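Local coordinates for protein probable N-acetyl-gamma-glutamyl-phosphate reductase, chloroplastic (Arabidopsis thaliana, PDB 1XYG) that probably catalyses the NADPH-dependent reduction of N-acetylglutamyl 5-phosphate to N-acetylglutamate 5-semialdehyde, the third step from glutamate to N-acetylornithine in arginine biosynthesis, at residues 25-30 against 59-64; 86-91 against 108-113; 114-119 against 222-227; 140-145 against 159-164; 185-190 against 258-263. All coordinates share one frame; numbering follows the deposited sequence.

Overall arrangement
Contacts 1, 2 and 4 lie in or beside the nucleotide-binding part, contact 5 lies in the dimerisation part, and contact 3 bridges the two. Contact 1 touches contact 2 where Thr28 packs on Cys89, and contact 2 shares a parallel sheet with contact 4. Contacts 3 and 4, with centres about 10 Å apart, meet at Glu227, which reaches Tyr142 and Gly162. Contact 4 carries Cys163, the likely active-site cysteine, and the side chain of His224 in contact 3 comes within about 4 Å of it. Contact 5 is more remote, its centre about 36 Å from that of contact 1, but Tyr164 of contact 4 packs on Ala190.

Contact 1 (25-30 against 59-64); sequences SGYTGA and SVFPHL
Phe61 points its ring at the first turn of helix 27-37, where Ala30 and Tyr27 meet it differently. The methyl of Ala30 lies over one face of the ring in a CH-pi contact, with CB 3.9 Å from the centroid of Phe61 and 19° off the ring normal, displaced toward the rim. Tyr27 crosses the phenylalanine side chain at about a right angle, its CD1 4.1 Å from Phe61 CZ. The same end of the ring reaches the backbone before the helix: Phe61 CE2 is 3.4 Å from Ser25 O and 3.5 Å from Gly26 O. CG anti to the carbonyl carbon (chi1 -74°) turns the ring toward the helix start, where it meets Ser25, Gly26, Tyr27 and Ala30.

Gly26, in the loop, and Gly29, in the first helical turn, belong to the glycine-rich motif of a Rossmann-type domain, which in this superfamily usually passes under the cofactor diphosphate. Gly26 is the N-cap of the helix, and its carbonyl accepts the 3.0 Å bond from Ala30 N to Gly26 O that closes the first turn.

Val60, just before Phe61, places CG1 4.1 Å from Ser25 CB, while His63, two residues after it, turns the edge of its imidazole to Ala30, with CE1 4.4 Å from Ala30 CB. An alanine in place of Phe61 would lose the whole ring and is likely to leave Ala30 CB and the side of Tyr27 without their packing partner. Phe358 of a second subunit packs on Phe61 and His63, and the Tyr27 hydroxyl is hydrogen-bonded to Glu209 of a third.

Contact 2 (86-91 against 108-113); sequences VFCCLP and IVDLSA
Val86 opens the pairing with Ile108 and Val109: its carbonyl takes a nearly straight bond, Val109 N to Val86 O, of 3.0 Å. The next side chain, Phe87, lies alongside Val109 and points the same way, CD1 resting 4.0 Å from Val109 CB, while Leu111 CD1 passes the ring obliquely. Helix 329-343 covers this face through Ala336, Leu340 and Met343.

Cys88 is bonded through both backbone polar atoms, its N to Val109 O at 3.0 Å and its O from Leu111 N at 2.8 Å. Its SG, anti to the backbone N (chi1 178°), turns to the other face, beside Asp110. The two strands run parallel, 13° apart, as the neighbouring strands of a beta-alpha-beta crossover whose connecting helix, 95-100, packs over the Cys88 and Asp110 face in this Rossmann-type domain.

Beyond the strand Cys89 sets SG 4.0 Å from both Leu111 CD1 and Leu111 CD2, facing the fork of the leucine. Leu90 then brings its carbonyl O to 3.6 Å from Ser112 CB. Ser112 is fixed by Asp110, which accepts from Ser112 N at OD1 in an Asx turn and from Ser112 OG at OD2, the latter bond 2.6 Å long.

Contact 3 (114-119 against 222-227); sequences DFRLRN and HRHVPE
The guanidinium of Arg116 presents its edge to Glu227 OE1 and His224 NE2, while its plane stands 51° from that of the Glu227 carboxylate. The His224 ring has His222 CE1 over one face and a water at its edge. This is a junction between the nucleotide-binding and dimerisation parts, beside the probable active site, since His224 also touches Cys163.

Arg116 NH1 and Glu227 OE1 form a salt bridge with a hydrogen bond of 3.0 Å, rather bent (141° at the hydrogen) and arriving on the syn side of the carboxylate. Both side chains are stretched out, Arg116 extended from CG to NE and Glu227 beyond its CG. The arginine's aliphatic part also contributes, CD lying 3.2 Å from Glu227 OE1. Each group has further partners: Arg116 NE gives a bond to Asn160 O, and Glu227 OE2 is held by Tyr142 and Gly162 N.

Leu117 adds an apolar patch, its CD2 against the first turn of helix 224-236, 3.8 Å from Pro226 CB. His222 ND1 takes a capping bond from His224 N, 2.9 Å, in the turn leading into the helix. One water joins the two segments, lying 3.3 Å from Arg116 NH1, whose hydrogen it accepts, and 3.3 Å from His224 NE2.

Contact 4 (140-145 against 159-164); sequences VVYGLT and ANPGCY
The hydroxyl of Tyr142 is gripped from two directions, by Glu227 and by Gln169, while its oxygen lies close against Pro161, 3.1 Å from OH to Pro161 CB. The phenol and the proline ring cross obliquely: Tyr142 CZ is 3.3 Å from Pro161 CB, and Pro161 CG stands over one face of the ring, toward its rim. CG of Tyr142 is anti to the backbone N (chi1 -169°), which carries the ring along the second segment to the proline. A phenylalanine in its place would remove the hydroxyl, and is likely to leave Glu227 and Gln169 each short of a hydrogen-bonding partner.

Before the proline the two segments pair as parallel strands, Tyr142 beside Ala159. Ala159 N bonds to Val141 O at 3.0 Å, and Gly143 N returns a bond of 2.8 Å to Ala159 O, meeting that oxygen from above the carbonyl plane. Val140 CG1 covers the methyl of Ala159, 3.6 Å from its CB. Past the pair, Gly143 has no side chain in the way where Pro161 CD comes to 3.3 Å from Gly143 C, and Pro161 CG reaches the backbone of Leu144, itself the centre of an inverse gamma turn.

Gly162 is the N-cap of helix 163-177, which starts at Cys163, the probable active-site cysteine. Strand 141-142 forms one edge of the chain's parallel sheet next to 157-159, with helix 145-153 packing on Val141 and Tyr142 and helix 329-343 on Asn160 and Pro161.

Contact 5 (185-190 against 258-263); sequences NIIIDA and TIYVEM
Four backbone hydrogen bonds tie Ile187 and Asp189 to Tyr260 and Thr258. Ile187 and Tyr260 exchange two, Ile187 N to Tyr260 O at 3.0 Å and Tyr260 N to Ile187 O at 2.8 Å. Asp189 and Thr258 exchange two more, Asp189 N to Thr258 O and Thr258 N to Asp189 O, both 3.0 Å. Between them Ile188 and Ile259 form a non-hydrogen-bonded pair, the strands running antiparallel (171°).

Side-chain packing divides between the two faces. On one, Ile186 and Val261 lie side by side, CG2 of Ile186 being 4.2 Å from CG1 of Val261, and Ile188 CG2 is as far from Ile259 CG1; helix 163-177 covers these isoleucines. On the other face Ile187 CB lies 4.3 Å from Tyr260 CB, and Tyr260 turns the edge of its ring inward, CD2 lying 3.5 Å from Ile187 O and CE2 4.3 Å from Asp189 CB. CG anti to the carbonyl carbon (chi1 -57°) brings the ring toward Ile187 O and Asp189.

The polar ends on this face are mostly engaged by another chain. Asp189 OD2 is held by Tyr260 and Lys191 of the fourth subunit, and Tyr260 OH by Asp189 of that subunit, while Thr258 OG1 bonds to Lys191 of its own chain and to His247 of the fourth subunit. The strands are inner members of the mixed sheet of the semialdehyde dehydrogenase dimerisation domain, whose face carries this subunit interface of the tetramer.

Contact 1 (25-30 against 59-64)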
# COMPACT_ATOMS: atom_id res chain seq x y z
N SER A 25 15.55 16.06 -12.97
CA SER A 25 15.26 15.79 -11.57
C SER A 25 13.86 15.24 -11.26
O SER A 25 13.55 14.91 -10.11
CB SER A 25 15.51 17.05 -10.73
OG SER A 25 14.62 18.09 -11.08
N GLY A 26 13.01 15.13 -12.28
CA GLY A 26 11.67 14.61 -12.06
C GLY A 26 11.56 13.13 -12.39
O GLY A 26 12.52 12.53 -12.87
N TYR A 27 10.39 12.55 -12.14
CA TYR A 27 10.17 11.13 -12.41
C TYR A 27 10.28 10.74 -13.88
O TYR A 27 10.80 9.67 -14.20
CB TYR A 27 8.80 10.67 -11.87
CG TYR A 27 8.67 10.64 -10.36
CD1 TYR A 27 9.74 10.23 -9.56
CD2 TYR A 27 7.48 11.00 -9.72
CE1 TYR A 27 9.64 10.18 -8.18
CE2 TYR A 27 7.36 10.95 -8.32
CZ TYR A 27 8.45 10.54 -7.56
OH TYR A 27 8.39 10.50 -6.20
N THR A 28 9.78 11.59 -14.77
CA THR A 28 9.87 11.28 -16.20
C THR A 28 11.33 11.32 -16.62
O THR A 28 11.76 10.56 -17.48
CB THR A 28 9.02 12.24 -17.07
OG1 THR A 28 9.42 13.59 -16.84
CG2 THR A 28 7.55 12.09 -16.73
N GLY A 29 12.10 12.21 -15.99
CA GLY A 29 13.52 12.31 -16.31
C GLY A 29 14.22 11.04 -15.85
O GLY A 29 15.03 10.46 -16.58
N ALA A 30 13.91 10.59 -14.63
CA ALA A 30 14.50 9.38 -14.09
C ALA A 30 14.16 8.20 -14.99
O ALA A 30 15.00 7.34 -15.25
CB ALA A 30 13.98 9.14 -12.68
N SER A 59 22.57 11.94 -5.86
CA SER A 59 22.03 12.82 -4.83
C SER A 59 20.52 12.95 -4.95
O SER A 59 19.80 12.90 -3.96
CB SER A 59 22.66 14.22 -4.94
OG SER A 59 24.06 14.16 -4.77
N VAL A 60 20.05 13.13 -6.18
CA VAL A 60 18.62 13.28 -6.46
C VAL A 60 17.91 11.92 -6.53
O VAL A 60 16.86 11.74 -5.92
CB VAL A 60 18.42 14.03 -7.80
CG1 VAL A 60 16.93 14.21 -8.08
CG2 VAL A 60 19.12 15.39 -7.74
N PHE A 61 18.51 10.98 -7.25
CA PHE A 61 17.95 9.64 -7.40
C PHE A 61 19.02 8.59 -7.11
O PHE A 61 19.61 8.01 -8.02
CB PHE A 61 17.42 9.44 -8.82
CG PHE A 61 16.13 10.16 -9.08
CD1 PHE A 61 14.99 9.84 -8.34
CD2 PHE A 61 16.03 11.13 -10.07
CE1 PHE A 61 13.78 10.49 -8.57
CE2 PHE A 61 14.82 11.79 -10.32
CZ PHE A 61 13.69 11.47 -9.57
N PRO A 62 19.28 8.33 -5.83
CA PRO A 62 20.29 7.34 -5.44
C PRO A 62 20.12 5.96 -6.07
O PRO A 62 21.08 5.17 -6.12
CB PRO A 62 20.19 7.32 -3.91
CG PRO A 62 18.80 7.78 -3.64
CD PRO A 62 18.62 8.89 -4.63
N HIS A 63 18.93 5.64 -6.57
CA HIS A 63 18.71 4.34 -7.18
C HIS A 63 19.45 4.19 -8.50
O HIS A 63 19.55 3.09 -9.05
CB HIS A 63 17.22 4.09 -7.41
CG HIS A 63 16.65 4.80 -8.60
ND1 HIS A 63 16.33 6.14 -8.59
CD2 HIS A 63 16.30 4.34 -9.83
CE1 HIS A 63 15.80 6.47 -9.76
NE2 HIS A 63 15.78 5.39 -10.53
N LEU A 64 19.97 5.31 -9.01
CA LEU A 64 20.69 5.29 -10.28
C LEU A 64 22.21 5.21 -10.10
O LEU A 64 22.96 5.40 -11.06
CB LEU A 64 20.35 6.56 -11.07
CG LEU A 64 18.91 6.66 -11.56
CD1 LEU A 64 18.68 8.01 -12.20
CD2 LEU A 64 18.63 5.53 -12.54

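Contact 2 (86-91 against 108-113)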
# COMPACT_ATOMS: atom_id res chain seq x y z
N VAL A 86 17.34 15.49 -28.14
CA VAL A 86 16.97 15.94 -26.81
C VAL A 86 15.58 15.49 -26.35
O VAL A 86 14.65 15.41 -27.14
CB VAL A 86 17.01 17.50 -26.76
CG1 VAL A 86 16.18 18.01 -25.60
CG2 VAL A 86 18.45 17.98 -26.63
N PHE A 87 15.48 15.17 -25.06
CA PHE A 87 14.23 14.79 -24.43
C PHE A 87 13.94 15.94 -23.48
O PHE A 87 14.78 16.29 -22.66
CB PHE A 87 14.38 13.50 -23.61
CG PHE A 87 14.33 12.23 -24.43
CD1 PHE A 87 13.16 11.87 -25.10
CD2 PHE A 87 15.44 11.40 -24.50
CE1 PHE A 87 13.10 10.67 -25.83
CE2 PHE A 87 15.39 10.20 -25.24
CZ PHE A 87 14.22 9.84 -25.90
N CYS A 88 12.76 16.53 -23.59
CA CYS A 88 12.43 17.63 -22.70
C CYS A 88 11.37 17.23 -21.67
O CYS A 88 10.25 16.85 -22.02
CB CYS A 88 11.95 18.84 -23.50
SG CYS A 88 11.47 20.21 -22.43
N CYS A 89 11.73 17.33 -20.40
CA CYS A 89 10.81 16.99 -19.31
C CYS A 89 10.55 18.17 -18.38
O CYS A 89 10.46 17.98 -17.17
CB CYS A 89 11.37 15.81 -18.50
SG CYS A 89 11.59 14.26 -19.43
N LEU A 90 10.45 19.37 -18.93
CA LEU A 90 10.19 20.56 -18.12
C LEU A 90 8.68 20.73 -17.94
O LEU A 90 7.89 20.02 -18.57
CB LEU A 90 10.80 21.79 -18.81
CG LEU A 90 12.32 21.70 -18.91
CD1 LEU A 90 12.87 22.85 -19.75
CD2 LEU A 90 12.91 21.72 -17.51
N PRO A 91 8.26 21.63 -17.04
CA PRO A 91 6.82 21.82 -16.84
C PRO A 91 6.17 22.60 -17.98
O PRO A 91 6.86 23.19 -18.82
CB PRO A 91 6.75 22.58 -15.52
CG PRO A 91 8.00 22.12 -14.80
CD PRO A 91 9.01 22.17 -15.89
N ILE A 108 14.01 16.72 -31.51
CA ILE A 108 13.45 16.97 -30.19
C ILE A 108 12.13 16.28 -29.86
O ILE A 108 11.19 16.29 -30.66
CB ILE A 108 13.23 18.49 -29.96
CG1 ILE A 108 14.53 19.26 -30.22
CG2 ILE A 108 12.75 18.74 -28.53
CD1 ILE A 108 14.32 20.75 -30.34
N VAL A 109 12.07 15.68 -28.68
CA VAL A 109 10.85 15.06 -28.21
C VAL A 109 10.49 15.74 -26.90
O VAL A 109 11.16 15.56 -25.88
CB VAL A 109 11.00 13.53 -27.99
CG1 VAL A 109 9.76 13.00 -27.26
CG2 VAL A 109 11.11 12.82 -29.35
N ASP A 110 9.45 16.56 -26.95
CA ASP A 110 9.01 17.28 -25.77
C ASP A 110 7.95 16.47 -25.04
O ASP A 110 6.91 16.15 -25.61
CB ASP A 110 8.43 18.64 -26.16
CG ASP A 110 7.87 19.40 -24.96
OD1 ASP A 110 8.44 19.27 -23.86
OD2 ASP A 110 6.87 20.14 -25.12
N LEU A 111 8.21 16.14 -23.78
CA LEU A 111 7.26 15.38 -22.99
C LEU A 111 6.21 16.26 -22.33
O LEU A 111 5.23 15.75 -21.78
CB LEU A 111 7.97 14.54 -21.93
CG LEU A 111 8.61 13.26 -22.45
CD1 LEU A 111 9.99 13.57 -23.00
CD2 LEU A 111 8.68 12.24 -21.33
N SER A 112 6.40 17.58 -22.38
CA SER A 112 5.44 18.50 -21.78
C SER A 112 4.21 18.56 -22.67
O SER A 112 4.16 17.93 -23.72
CB SER A 112 6.03 19.91 -21.65
OG SER A 112 5.76 20.67 -22.82
N ALA A 113 3.21 19.33 -22.26
CA ALA A 113 1.98 19.46 -23.03
C ALA A 113 1.96 20.71 -23.91
O ALA A 113 1.06 20.87 -24.74
CB ALA A 113 0.80 19.48 -22.08

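Contact 3 (114-119 against 222-227)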
# COMPACT_ATOMS: atom_id res chain seq x y z
N ASP A 114 2.95 21.58 -23.75
CA ASP A 114 3.02 22.84 -24.48
C ASP A 114 2.95 22.83 -26.01
O ASP A 114 2.67 23.87 -26.61
CB ASP A 114 4.28 23.62 -24.08
CG ASP A 114 4.10 24.46 -22.83
OD1 ASP A 114 2.97 24.54 -22.31
OD2 ASP A 114 5.10 25.05 -22.39
N PHE A 115 3.21 21.70 -26.64
CA PHE A 115 3.16 21.65 -28.11
C PHE A 115 2.16 20.63 -28.64
O PHE A 115 2.14 20.34 -29.84
CB PHE A 115 4.55 21.32 -28.68
CG PHE A 115 5.49 22.50 -28.71
CD1 PHE A 115 5.33 23.51 -29.64
CD2 PHE A 115 6.55 22.58 -27.80
CE1 PHE A 115 6.20 24.60 -29.68
CE2 PHE A 115 7.42 23.66 -27.82
CZ PHE A 115 7.25 24.67 -28.77
N ARG A 116 1.32 20.09 -27.76
CA ARG A 116 0.34 19.09 -28.17
C ARG A 116 -0.87 19.68 -28.90
O ARG A 116 -1.34 19.10 -29.88
CB ARG A 116 -0.15 18.30 -26.94
CG ARG A 116 0.94 17.52 -26.19
CD ARG A 116 0.35 16.75 -24.99
NE ARG A 116 1.40 16.25 -24.11
CZ ARG A 116 1.22 15.98 -22.82
NH1 ARG A 116 0.03 16.16 -22.26
NH2 ARG A 116 2.24 15.57 -22.08
N LEU A 117 -1.37 20.81 -28.44
CA LEU A 117 -2.53 21.43 -29.07
C LEU A 117 -2.15 22.28 -30.29
O LEU A 117 -1.28 23.14 -30.19
CB LEU A 117 -3.28 22.29 -28.05
CG LEU A 117 -3.82 21.56 -26.81
CD1 LEU A 117 -4.29 22.59 -25.81
CD2 LEU A 117 -4.97 20.63 -27.17
N ARG A 118 -2.78 22.04 -31.43
CA ARG A 118 -2.46 22.82 -32.63
C ARG A 118 -3.18 24.16 -32.64
O ARG A 118 -2.69 25.14 -33.19
CB ARG A 118 -2.82 22.05 -33.90
CG ARG A 118 -2.30 20.62 -33.97
CD ARG A 118 -2.97 19.90 -35.13
NE ARG A 118 -4.41 20.10 -35.04
CZ ARG A 118 -5.31 19.59 -35.88
NH1 ARG A 118 -4.94 18.84 -36.91
NH2 ARG A 118 -6.59 19.85 -35.68
N ASN A 119 -4.36 24.21 -32.02
CA ASN A 119 -5.12 25.45 -31.96
C ASN A 119 -4.57 26.34 -30.86
O ASN A 119 -4.70 26.03 -29.68
CB ASN A 119 -6.59 25.15 -31.71
CG ASN A 119 -7.43 26.39 -31.81
OD1 ASN A 119 -7.19 27.37 -31.10
ND2 ASN A 119 -8.41 26.37 -32.69
N HIS A 222 -10.22 19.28 -17.14
CA HIS A 222 -8.88 18.81 -16.87
C HIS A 222 -8.12 19.09 -18.15
O HIS A 222 -8.65 18.91 -19.24
CB HIS A 222 -8.86 17.32 -16.56
CG HIS A 222 -7.48 16.81 -16.30
ND1 HIS A 222 -6.59 16.53 -17.31
CD2 HIS A 222 -6.81 16.61 -15.14
CE1 HIS A 222 -5.42 16.19 -16.79
NE2 HIS A 222 -5.53 16.24 -15.47
N ARG A 223 -6.88 19.53 -18.02
CA ARG A 223 -6.08 19.89 -19.18
C ARG A 223 -5.94 18.84 -20.29
O ARG A 223 -5.60 19.19 -21.43
CB ARG A 223 -4.70 20.37 -18.73
CG ARG A 223 -4.75 21.76 -18.10
CD ARG A 223 -3.42 22.17 -17.52
NE ARG A 223 -3.40 23.58 -17.16
CZ ARG A 223 -2.36 24.19 -16.60
NH1 ARG A 223 -2.42 25.49 -16.31
NH2 ARG A 223 -1.26 23.50 -16.32
N HIS A 224 -6.22 17.58 -19.98
CA HIS A 224 -6.12 16.55 -21.01
C HIS A 224 -7.34 16.54 -21.92
O HIS A 224 -7.30 15.98 -23.01
CB HIS A 224 -5.94 15.17 -20.37
CG HIS A 224 -4.55 14.91 -19.88
ND1 HIS A 224 -4.20 13.76 -19.20
CD2 HIS A 224 -3.42 15.65 -19.99
CE1 HIS A 224 -2.92 13.81 -18.90
NE2 HIS A 224 -2.42 14.94 -19.37
N VAL A 225 -8.43 17.17 -21.47
CA VAL A 225 -9.66 17.20 -22.26
C VAL A 225 -9.44 17.68 -23.70
O VAL A 225 -9.77 16.97 -24.65
CB VAL A 225 -10.75 18.08 -21.58
CG1 VAL A 225 -11.93 18.28 -22.53
CG2 VAL A 225 -11.24 17.40 -20.31
N PRO A 226 -8.89 18.90 -23.88
CA PRO A 226 -8.68 19.38 -25.25
C PRO A 226 -7.76 18.48 -26.08
O PRO A 226 -7.93 18.36 -27.29
CB PRO A 226 -8.11 20.79 -25.05
CG PRO A 226 -7.49 20.72 -23.69
CD PRO A 226 -8.47 19.91 -22.90
N GLU A 227 -6.80 17.85 -25.41
CA GLU A 227 -5.87 16.96 -26.10
C GLU A 227 -6.64 15.73 -26.60
O GLU A 227 -6.48 15.29 -27.75
CB GLU A 227 -4.76 16.51 -25.13
CG GLU A 227 -3.68 15.66 -25.79
CD GLU A 227 -2.63 15.21 -24.80
OE1 GLU A 227 -2.50 15.86 -23.75
OE2 GLU A 227 -1.92 14.22 -25.08
O HOH W 1 0.48 16.40 -19.03

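Contact 4 (140-145 against 159-164)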
# COMPACT_ATOMS: atom_id res chain seq x y z
N VAL A 140 5.09 20.76 -35.59
CA VAL A 140 5.08 19.74 -34.54
C VAL A 140 4.16 18.57 -34.88
O VAL A 140 3.06 18.76 -35.38
CB VAL A 140 4.61 20.33 -33.19
CG1 VAL A 140 4.57 19.23 -32.13
CG2 VAL A 140 5.54 21.46 -32.77
N VAL A 141 4.64 17.36 -34.58
CA VAL A 141 3.86 16.14 -34.81
C VAL A 141 3.52 15.48 -33.47
O VAL A 141 4.39 15.30 -32.62
CB VAL A 141 4.64 15.12 -35.67
CG1 VAL A 141 3.87 13.80 -35.76
CG2 VAL A 141 4.88 15.69 -37.07
N TYR A 142 2.25 15.13 -33.29
CA TYR A 142 1.77 14.48 -32.07
C TYR A 142 2.37 13.07 -31.99
O TYR A 142 2.18 12.25 -32.89
CB TYR A 142 0.24 14.40 -32.09
CG TYR A 142 -0.40 13.99 -30.78
CD1 TYR A 142 -0.23 14.77 -29.63
CD2 TYR A 142 -1.20 12.85 -30.70
CE1 TYR A 142 -0.86 14.42 -28.43
CE2 TYR A 142 -1.84 12.50 -29.50
CZ TYR A 142 -1.66 13.28 -28.38
OH TYR A 142 -2.31 12.96 -27.20
N GLY A 143 3.08 12.80 -30.89
CA GLY A 143 3.74 11.51 -30.74
C GLY A 143 3.01 10.24 -30.35
O GLY A 143 3.56 9.42 -29.61
N LEU A 144 1.77 10.05 -30.80
CA LEU A 144 1.05 8.82 -30.48
C LEU A 144 1.55 7.82 -31.53
O LEU A 144 0.92 7.61 -32.58
CB LEU A 144 -0.47 9.04 -30.59
CG LEU A 144 -1.35 7.86 -30.13
CD1 LEU A 144 -0.94 7.41 -28.73
CD2 LEU A 144 -2.82 8.26 -30.15
N THR A 145 2.69 7.22 -31.22
CA THR A 145 3.39 6.31 -32.12
C THR A 145 2.60 5.37 -33.04
O THR A 145 2.74 5.46 -34.26
CB THR A 145 4.43 5.48 -31.35
OG1 THR A 145 5.01 6.29 -30.31
CG2 THR A 145 5.55 5.05 -32.30
N ALA A 159 5.70 16.29 -30.11
CA ALA A 159 5.03 16.56 -28.84
C ALA A 159 4.57 15.21 -28.32
O ALA A 159 3.64 14.61 -28.87
CB ALA A 159 3.83 17.49 -29.05
N ASN A 160 5.23 14.71 -27.28
CA ASN A 160 4.87 13.42 -26.71
C ASN A 160 3.52 13.56 -26.01
O ASN A 160 3.34 14.44 -25.17
CB ASN A 160 5.94 12.95 -25.73
CG ASN A 160 5.97 11.43 -25.59
OD1 ASN A 160 6.06 10.71 -26.59
ND2 ASN A 160 5.90 10.94 -24.36
N PRO A 161 2.55 12.70 -26.36
CA PRO A 161 1.22 12.77 -25.73
C PRO A 161 1.20 12.60 -24.21
O PRO A 161 2.18 12.17 -23.61
CB PRO A 161 0.42 11.68 -26.45
CG PRO A 161 1.44 10.85 -27.19
CD PRO A 161 2.52 11.83 -27.55
N GLY A 162 0.07 12.96 -23.61
CA GLY A 162 -0.07 12.82 -22.17
C GLY A 162 -0.41 11.37 -21.90
O GLY A 162 -0.70 10.62 -22.83
N CYS A 163 -0.38 10.98 -20.63
CA CYS A 163 -0.67 9.61 -20.24
C CYS A 163 -2.12 9.20 -20.52
O CYS A 163 -2.38 8.28 -21.31
CB CYS A 163 -0.32 9.41 -18.77
SG CYS A 163 -0.89 10.74 -17.70
N TYR A 164 -3.08 9.86 -19.87
CA TYR A 164 -4.49 9.55 -20.07
C TYR A 164 -4.89 9.54 -21.55
O TYR A 164 -5.51 8.58 -22.02
CB TYR A 164 -5.37 10.55 -19.31
CG TYR A 164 -5.47 10.29 -17.83
CD1 TYR A 164 -5.93 9.07 -17.34
CD2 TYR A 164 -5.18 11.30 -16.91
CE1 TYR A 164 -6.12 8.86 -15.97
CE2 TYR A 164 -5.37 11.11 -15.54
CZ TYR A 164 -5.84 9.89 -15.07
OH TYR A 164 -6.08 9.73 -13.72

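Contact 5 (185-190 against 258-263)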
# COMPACT_ATOMS: atom_id res chain seq x y z
N ASN A 185 -21.69 11.34 -26.38
CA ASN A 185 -21.76 10.64 -25.11
C ASN A 185 -20.68 9.60 -24.84
O ASN A 185 -20.94 8.52 -24.32
CB ASN A 185 -23.16 10.04 -24.97
CG ASN A 185 -24.23 11.13 -24.98
OD1 ASN A 185 -25.01 11.23 -25.91
ND2 ASN A 185 -24.25 11.95 -23.94
N ILE A 186 -19.45 9.92 -25.21
CA ILE A 186 -18.31 9.06 -24.92
C ILE A 186 -17.93 9.47 -23.50
O ILE A 186 -17.50 10.61 -23.27
CB ILE A 186 -17.14 9.36 -25.88
CG1 ILE A 186 -17.51 8.92 -27.28
CG2 ILE A 186 -15.89 8.67 -25.36
CD1 ILE A 186 -16.48 9.28 -28.34
N ILE A 187 -18.11 8.57 -22.55
CA ILE A 187 -17.80 8.89 -21.16
C ILE A 187 -16.58 8.10 -20.72
O ILE A 187 -16.53 6.87 -20.87
CB ILE A 187 -18.99 8.58 -20.25
CG1 ILE A 187 -20.17 9.48 -20.63
CG2 ILE A 187 -18.61 8.80 -18.79
CD1 ILE A 187 -21.41 9.25 -19.82
N ILE A 188 -15.59 8.81 -20.20
CA ILE A 188 -14.34 8.19 -19.77
C ILE A 188 -14.09 8.35 -18.27
O ILE A 188 -13.95 9.47 -17.76
CB ILE A 188 -13.15 8.81 -20.53
CG1 ILE A 188 -13.44 8.80 -22.03
CG2 ILE A 188 -11.87 8.03 -20.22
CD1 ILE A 188 -12.68 9.87 -22.81
N ASP A 189 -14.05 7.22 -17.56
CA ASP A 189 -13.77 7.24 -16.13
C ASP A 189 -12.37 6.64 -15.98
O ASP A 189 -12.20 5.42 -16.05
CB ASP A 189 -14.79 6.41 -15.36
CG ASP A 189 -14.63 6.55 -13.85
OD1 ASP A 189 -13.56 6.14 -13.34
OD2 ASP A 189 -15.55 7.07 -13.19
N ALA A 190 -11.37 7.50 -15.79
CA ALA A 190 -9.98 7.07 -15.69
C ALA A 190 -9.37 7.06 -14.29
O ALA A 190 -9.79 7.80 -13.39
CB ALA A 190 -9.11 7.92 -16.63
N THR A 258 -11.67 3.46 -18.29
CA THR A 258 -12.83 2.61 -18.52
C THR A 258 -13.68 3.52 -19.41
O THR A 258 -14.18 4.55 -18.96
CB THR A 258 -13.57 2.28 -17.23
OG1 THR A 258 -12.66 1.67 -16.30
CG2 THR A 258 -14.72 1.33 -17.51
N ILE A 259 -13.80 3.14 -20.68
CA ILE A 259 -14.51 3.94 -21.66
C ILE A 259 -15.90 3.44 -22.03
O ILE A 259 -16.06 2.32 -22.50
CB ILE A 259 -13.65 4.04 -22.93
CG1 ILE A 259 -12.25 4.50 -22.54
CG2 ILE A 259 -14.30 4.96 -23.95
CD1 ILE A 259 -11.26 4.42 -23.67
N TYR A 260 -16.89 4.29 -21.83
CA TYR A 260 -18.27 3.93 -22.12
C TYR A 260 -18.73 4.61 -23.41
O TYR A 260 -18.91 5.82 -23.44
CB TYR A 260 -19.15 4.35 -20.95
CG TYR A 260 -18.70 3.74 -19.64
CD1 TYR A 260 -19.08 2.45 -19.29
CD2 TYR A 260 -17.90 4.46 -18.76
CE1 TYR A 260 -18.67 1.88 -18.07
CE2 TYR A 260 -17.49 3.90 -17.53
CZ TYR A 260 -17.87 2.62 -17.20
OH TYR A 260 -17.46 2.08 -16.00
N VAL A 261 -18.90 3.81 -24.46
CA VAL A 261 -19.32 4.35 -25.74
C VAL A 261 -20.62 3.75 -26.28
O VAL A 261 -21.07 2.68 -25.85
CB VAL A 261 -18.23 4.13 -26.83
CG1 VAL A 261 -16.92 4.76 -26.39
CG2 VAL A 261 -18.05 2.65 -27.10
N GLU A 262 -21.20 4.46 -27.23
CA GLU A 262 -22.42 4.04 -27.90
C GLU A 262 -21.99 3.50 -29.25
O GLU A 262 -21.30 4.19 -30.00
CB GLU A 262 -23.33 5.24 -28.11
CG GLU A 262 -24.79 4.94 -27.92
CD GLU A 262 -25.64 6.18 -28.03
OE1 GLU A 262 -25.32 7.19 -27.36
OE2 GLU A 262 -26.63 6.14 -28.80
N MET A 263 -22.35 2.26 -29.54
CA MET A 263 -21.98 1.67 -30.82
C MET A 263 -22.87 2.23 -31.91
O MET A 263 -24.01 2.64 -31.65
CB MET A 263 -22.10 0.15 -30.77
CG MET A 263 -21.14 -0.51 -29.77
SD MET A 263 -21.19 -2.34 -29.79
CE MET A 263 -22.60 -2.64 -28.75